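Local coordinates for protein transport protein SEC16 (Saccharomyces cerevisiae, PDB 3MZK) that helps start assembly of the COPII coat that forms transport vesicles at the endoplasmic reticulum, and takes part in cargo selection and autophagy, at residues Lys77-Ile91 against Met100-Asp112. Residues are numbered along the deposited sequence; the frame is centred on the assembly and turned at random.
Sequences KKDLTKWMETTIKSI and MTIWQLLEMKLND
W103 is a knob seated among M84, T87, I88 and I91, where the segment 77-91 of helix 77-94 and the next helix, 101-111, run antiparallel with axes 10.6 Å apart. Its broad, flat indole suits a hole lined by four side chains. The tip of I91 reaches the benzo ring, CD1 lying 3.7 Å from CZ2 of W103, while CE of M84 approaches the rim of the indole, close to its plane. Were W103 an alanine, M84 and I91 would probably face a gap, and W335, on helix 330-344, would lose its edge-to-face partner. Branched L110 fills a second hole: with CG anti to the backbone N (chi1 177°), it sends CD2 between L80 and M84, 3.7 Å from SD of M84. Methionine suits the position between the knobs, its unbranched chain bending to touch both. At one end M100, also bent, lies against I88 and I91. Extended E107 brings its carboxylate to CD1 of I88. Looser is exposed, lightly covered E85, whose side chain crosses that of E107 at about a right angle. NZ of K77 and OD1 of poorly ordered D112, 4.2 Å apart, are too distant for a salt bridge. Lacking clear hydrogen bonds between them, these Sec16 mid-region helices join chiefly by apolar fit.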
loop_
_atom_site.group_PDB
_atom_site.type_symbol
_atom_site.label_atom_id
_atom_site.label_comp_id
_atom_site.label_asym_id
_atom_site.label_seq_id
_atom_site.Cartn_x
_atom_site.Cartn_y
_atom_site.Cartn_z
ATOM N N LYS B 77 36.711 2.274 -10.739
ATOM C CA LYS B 77 36.211 1.277 -9.801
ATOM C C LYS B 77 37.102 0.034 -9.782
ATOM O O LYS B 77 36.954 -0.832 -8.921
ATOM C CB LYS B 77 34.775 0.904 -10.164
ATOM C CG LYS B 77 34.066 0.028 -9.152
ATOM C CD LYS B 77 32.593 -0.101 -9.514
ATOM C CE LYS B 77 31.905 -1.166 -8.688
ATOM N NZ LYS B 77 30.468 -1.310 -9.057
ATOM N N LYS B 78 38.027 -0.042 -10.734
ATOM C CA LYS B 78 38.995 -1.135 -10.802
ATOM C C LYS B 78 39.899 -1.146 -9.594
ATOM O O LYS B 78 39.817 -2.032 -8.743
ATOM C CB LYS B 78 39.866 -0.999 -12.056
ATOM N N ASP B 79 40.770 -0.148 -9.547
ATOM C CA ASP B 79 41.770 -0.024 -8.502
ATOM C C ASP B 79 41.177 -0.348 -7.139
ATOM O O ASP B 79 41.808 -1.017 -6.322
ATOM C CB ASP B 79 42.342 1.392 -8.510
ATOM C CG ASP B 79 42.495 1.950 -9.914
ATOM O OD1 ASP B 79 42.890 1.186 -10.821
ATOM O OD2 ASP B 79 42.207 3.149 -10.116
ATOM N N LEU B 80 39.955 0.115 -6.903
ATOM C CA LEU B 80 39.335 -0.051 -5.596
ATOM C C LEU B 80 38.979 -1.505 -5.303
ATOM O O LEU B 80 39.355 -2.041 -4.261
ATOM C CB LEU B 80 38.102 0.841 -5.461
ATOM C CG LEU B 80 37.379 0.736 -4.119
ATOM C CD1 LEU B 80 38.350 0.915 -2.973
ATOM C CD2 LEU B 80 36.258 1.750 -4.036
ATOM N N THR B 81 38.255 -2.141 -6.219
ATOM C CA THR B 81 37.851 -3.529 -6.028
ATOM C C THR B 81 39.058 -4.434 -5.809
ATOM O O THR B 81 39.020 -5.341 -4.979
ATOM C CB THR B 81 37.025 -4.074 -7.214
ATOM O OG1 THR B 81 36.127 -3.065 -7.692
ATOM C CG2 THR B 81 36.220 -5.292 -6.775
ATOM N N LYS B 82 40.127 -4.182 -6.558
ATOM C CA LYS B 82 41.356 -4.951 -6.412
ATOM C C LYS B 82 42.042 -4.629 -5.086
ATOM O O LYS B 82 42.546 -5.523 -4.403
ATOM C CB LYS B 82 42.306 -4.676 -7.581
ATOM C CG LYS B 82 43.506 -5.608 -7.634
ATOM C CD LYS B 82 44.588 -5.078 -8.565
ATOM C CE LYS B 82 44.082 -4.927 -9.993
ATOM N NZ LYS B 82 45.117 -4.338 -10.893
ATOM N N TRP B 83 42.056 -3.349 -4.724
ATOM C CA TRP B 83 42.680 -2.916 -3.480
ATOM C C TRP B 83 42.035 -3.570 -2.263
ATOM O O TRP B 83 42.721 -3.932 -1.309
ATOM C CB TRP B 83 42.630 -1.393 -3.352
ATOM C CG TRP B 83 43.216 -0.883 -2.071
ATOM C CD1 TRP B 83 44.508 -0.503 -1.854
ATOM C CD2 TRP B 83 42.530 -0.702 -0.828
ATOM N NE1 TRP B 83 44.668 -0.095 -0.554
ATOM C CE2 TRP B 83 43.470 -0.207 0.097
ATOM C CE3 TRP B 83 41.212 -0.908 -0.409
ATOM C CZ2 TRP B 83 43.132 0.084 1.417
ATOM C CZ3 TRP B 83 40.880 -0.618 0.900
ATOM C CH2 TRP B 83 41.838 -0.127 1.799
ATOM N N MET B 84 40.715 -3.722 -2.299
ATOM C CA MET B 84 40.001 -4.397 -1.218
ATOM C C MET B 84 40.389 -5.868 -1.120
ATOM O O MET B 84 40.629 -6.379 -0.028
ATOM C CB MET B 84 38.485 -4.254 -1.379
ATOM C CG MET B 84 38.000 -2.817 -1.363
ATOM S SD MET B 84 36.339 -2.629 -0.689
ATOM C CE MET B 84 36.581 -3.200 0.991
ATOM N N GLU B 85 40.443 -6.547 -2.262
ATOM C CA GLU B 85 40.912 -7.927 -2.292
ATOM C C GLU B 85 42.267 -8.025 -1.599
ATOM O O GLU B 85 42.431 -8.747 -0.614
ATOM C CB GLU B 85 41.057 -8.423 -3.732
ATOM C CG GLU B 85 39.769 -8.748 -4.459
ATOM C CD GLU B 85 40.026 -9.207 -5.888
ATOM O OE1 GLU B 85 41.205 -9.220 -6.305
ATOM O OE2 GLU B 85 39.053 -9.553 -6.591
ATOM N N THR B 86 43.233 -7.280 -2.126
ATOM C CA THR B 86 44.591 -7.289 -1.603
ATOM C C THR B 86 44.622 -7.059 -0.105
ATOM O O THR B 86 45.149 -7.877 0.648
ATOM C CB THR B 86 45.440 -6.201 -2.266
ATOM O OG1 THR B 86 45.375 -6.344 -3.690
ATOM C CG2 THR B 86 46.883 -6.306 -1.808
ATOM N N THR B 87 44.053 -5.935 0.316
ATOM C CA THR B 87 44.060 -5.541 1.718
ATOM C C THR B 87 43.455 -6.619 2.607
ATOM O O THR B 87 44.054 -7.015 3.609
ATOM C CB THR B 87 43.292 -4.227 1.934
ATOM O OG1 THR B 87 43.848 -3.201 1.102
ATOM C CG2 THR B 87 43.378 -3.801 3.386
ATOM N N ILE B 88 42.268 -7.088 2.231
ATOM C CA ILE B 88 41.564 -8.117 2.986
ATOM C C ILE B 88 42.389 -9.394 3.112
ATOM O O ILE B 88 42.416 -10.024 4.170
ATOM C CB ILE B 88 40.204 -8.446 2.343
ATOM C CG1 ILE B 88 39.282 -7.226 2.403
ATOM C CG2 ILE B 88 39.555 -9.631 3.039
ATOM C CD1 ILE B 88 38.018 -7.376 1.596
ATOM N N LYS B 89 43.061 -9.774 2.031
ATOM C CA LYS B 89 43.928 -10.944 2.055
ATOM C C LYS B 89 45.055 -10.745 3.063
ATOM O O LYS B 89 45.174 -11.494 4.033
ATOM C CB LYS B 89 44.507 -11.219 0.665
ATOM N N SER B 90 45.872 -9.723 2.832
ATOM C CA SER B 90 47.011 -9.437 3.696
ATOM C C SER B 90 46.611 -9.320 5.163
ATOM O O SER B 90 47.291 -9.847 6.038
ATOM C CB SER B 90 47.723 -8.163 3.237
ATOM O OG SER B 90 46.797 -7.120 2.999
ATOM N N ILE B 91 45.502 -8.634 5.425
ATOM C CA ILE B 91 45.056 -8.399 6.794
ATOM C C ILE B 91 44.725 -9.686 7.534
ATOM O O ILE B 91 45.257 -9.949 8.611
ATOM C CB ILE B 91 43.829 -7.472 6.840
ATOM C CG1 ILE B 91 44.251 -6.029 6.559
ATOM C CG2 ILE B 91 43.125 -7.587 8.188
ATOM C CD1 ILE B 91 43.128 -5.033 6.669
ATOM N N MET B 100 36.538 -9.923 10.005
ATOM C CA MET B 100 36.532 -9.337 8.671
ATOM C C MET B 100 35.130 -9.110 8.115
ATOM O O MET B 100 34.976 -8.778 6.943
ATOM C CB MET B 100 37.327 -10.227 7.718
ATOM C CG MET B 100 38.705 -10.610 8.237
ATOM S SD MET B 100 39.848 -9.222 8.272
ATOM C CE MET B 100 39.864 -8.756 6.543
ATOM N N THR B 101 34.115 -9.284 8.958
ATOM C CA THR B 101 32.731 -9.089 8.547
ATOM C C THR B 101 32.519 -7.778 7.781
ATOM O O THR B 101 32.077 -7.791 6.629
ATOM C CB THR B 101 31.773 -9.122 9.756
ATOM O OG1 THR B 101 31.855 -10.399 10.406
ATOM C CG2 THR B 101 30.332 -8.871 9.310
ATOM N N ILE B 102 32.828 -6.656 8.426
ATOM C CA ILE B 102 32.628 -5.337 7.827
ATOM C C ILE B 102 33.428 -5.154 6.540
ATOM O O ILE B 102 32.922 -4.622 5.550
ATOM C CB ILE B 102 32.995 -4.212 8.813
ATOM C CG1 ILE B 102 32.009 -4.189 9.980
ATOM C CG2 ILE B 102 33.019 -2.862 8.112
ATOM C CD1 ILE B 102 32.454 -3.316 11.121
ATOM N N TRP B 103 34.685 -5.582 6.565
ATOM C CA TRP B 103 35.512 -5.564 5.369
ATOM C C TRP B 103 34.774 -6.227 4.208
ATOM O O TRP B 103 34.559 -5.621 3.157
ATOM C CB TRP B 103 36.826 -6.307 5.622
ATOM C CG TRP B 103 37.889 -5.484 6.275
ATOM C CD1 TRP B 103 38.451 -5.689 7.502
ATOM C CD2 TRP B 103 38.529 -4.325 5.730
ATOM N NE1 TRP B 103 39.401 -4.729 7.754
ATOM C CE2 TRP B 103 39.467 -3.880 6.682
ATOM C CE3 TRP B 103 38.398 -3.623 4.530
ATOM C CZ2 TRP B 103 40.269 -2.762 6.470
ATOM C CZ3 TRP B 103 39.197 -2.513 4.322
ATOM C CH2 TRP B 103 40.121 -2.095 5.287
ATOM N N GLN B 104 34.380 -7.477 4.419
ATOM C CA GLN B 104 33.791 -8.292 3.369
ATOM C C GLN B 104 32.392 -7.827 2.983
ATOM O O GLN B 104 31.978 -7.969 1.828
ATOM C CB GLN B 104 33.778 -9.761 3.795
ATOM C CG GLN B 104 35.170 -10.369 3.868
ATOM C CD GLN B 104 35.208 -11.672 4.636
ATOM O OE1 GLN B 104 34.458 -11.870 5.593
ATOM N NE2 GLN B 104 36.088 -12.571 4.219
ATOM N N LEU B 105 31.666 -7.276 3.948
ATOM C CA LEU B 105 30.335 -6.752 3.684
ATOM C C LEU B 105 30.411 -5.580 2.715
ATOM O O LEU B 105 29.680 -5.533 1.722
ATOM C CB LEU B 105 29.669 -6.315 4.982
ATOM C CG LEU B 105 28.321 -5.615 4.820
ATOM C CD1 LEU B 105 27.360 -6.502 4.055
ATOM C CD2 LEU B 105 27.744 -5.234 6.179
ATOM N N LEU B 106 31.305 -4.639 3.005
ATOM C CA LEU B 106 31.512 -3.485 2.138
ATOM C C LEU B 106 32.000 -3.896 0.749
ATOM O O LEU B 106 31.643 -3.274 -0.254
ATOM C CB LEU B 106 32.484 -2.497 2.782
ATOM C CG LEU B 106 31.897 -1.657 3.922
ATOM C CD1 LEU B 106 32.986 -0.879 4.633
ATOM C CD2 LEU B 106 30.825 -0.714 3.395
ATOM N N GLU B 107 32.812 -4.947 0.692
ATOM C CA GLU B 107 33.297 -5.451 -0.586
ATOM C C GLU B 107 32.137 -5.952 -1.448
ATOM O O GLU B 107 32.044 -5.617 -2.625
ATOM C CB GLU B 107 34.327 -6.560 -0.381
ATOM C CG GLU B 107 35.061 -6.946 -1.650
ATOM C CD GLU B 107 35.972 -8.143 -1.459
ATOM O OE1 GLU B 107 35.695 -8.966 -0.559
ATOM O OE2 GLU B 107 36.966 -8.257 -2.209
ATOM N N MET B 108 31.250 -6.748 -0.856
ATOM C CA MET B 108 30.063 -7.224 -1.563
ATOM C C MET B 108 29.261 -6.070 -2.146
ATOM O O MET B 108 28.984 -6.036 -3.345
ATOM C CB MET B 108 29.148 -8.020 -0.631
ATOM C CG MET B 108 29.683 -9.358 -0.185
ATOM S SD MET B 108 28.434 -10.227 0.777
ATOM C CE MET B 108 27.055 -10.157 -0.356
ATOM N N LYS B 109 28.877 -5.133 -1.284
ATOM C CA LYS B 109 28.018 -4.034 -1.691
ATOM C C LYS B 109 28.695 -3.202 -2.768
ATOM O O LYS B 109 28.040 -2.537 -3.567
ATOM C CB LYS B 109 27.655 -3.174 -0.482
ATOM C CG LYS B 109 26.948 -3.947 0.623
ATOM C CD LYS B 109 26.651 -3.063 1.829
ATOM C CE LYS B 109 25.257 -2.459 1.771
ATOM N NZ LYS B 109 25.078 -1.517 0.636
ATOM N N LEU B 110 30.017 -3.258 -2.794
ATOM C CA LEU B 110 30.777 -2.529 -3.794
ATOM C C LEU B 110 30.671 -3.210 -5.157
ATOM O O LEU B 110 30.863 -2.578 -6.190
ATOM C CB LEU B 110 32.241 -2.417 -3.360
ATOM C CG LEU B 110 33.195 -1.745 -4.344
ATOM C CD1 LEU B 110 32.787 -0.306 -4.582
ATOM C CD2 LEU B 110 34.618 -1.823 -3.829
ATOM N N ASN B 111 30.346 -4.499 -5.148
ATOM C CA ASN B 111 30.395 -5.318 -6.358
ATOM C C ASN B 111 29.060 -5.492 -7.069
ATOM O O ASN B 111 29.020 -5.836 -8.251
ATOM C CB ASN B 111 30.938 -6.711 -6.027
ATOM C CG ASN B 111 32.359 -6.682 -5.502
ATOM O OD1 ASN B 111 33.119 -5.757 -5.785
ATOM N ND2 ASN B 111 32.727 -7.706 -4.738
ATOM N N ASP B 112 27.977 -5.281 -6.327
ATOM C CA ASP B 112 26.652 -5.722 -6.746
ATOM C C ASP B 112 26.627 -7.246 -6.843
ATOM O O ASP B 112 25.700 -7.831 -7.405
ATOM C CB ASP B 112 26.224 -5.072 -8.064
ATOM C CG ASP B 112 25.961 -3.586 -7.920
ATOM O OD1 ASP B 112 26.882 -2.857 -7.491
ATOM O OD2 ASP B 112 24.831 -3.149 -8.222
#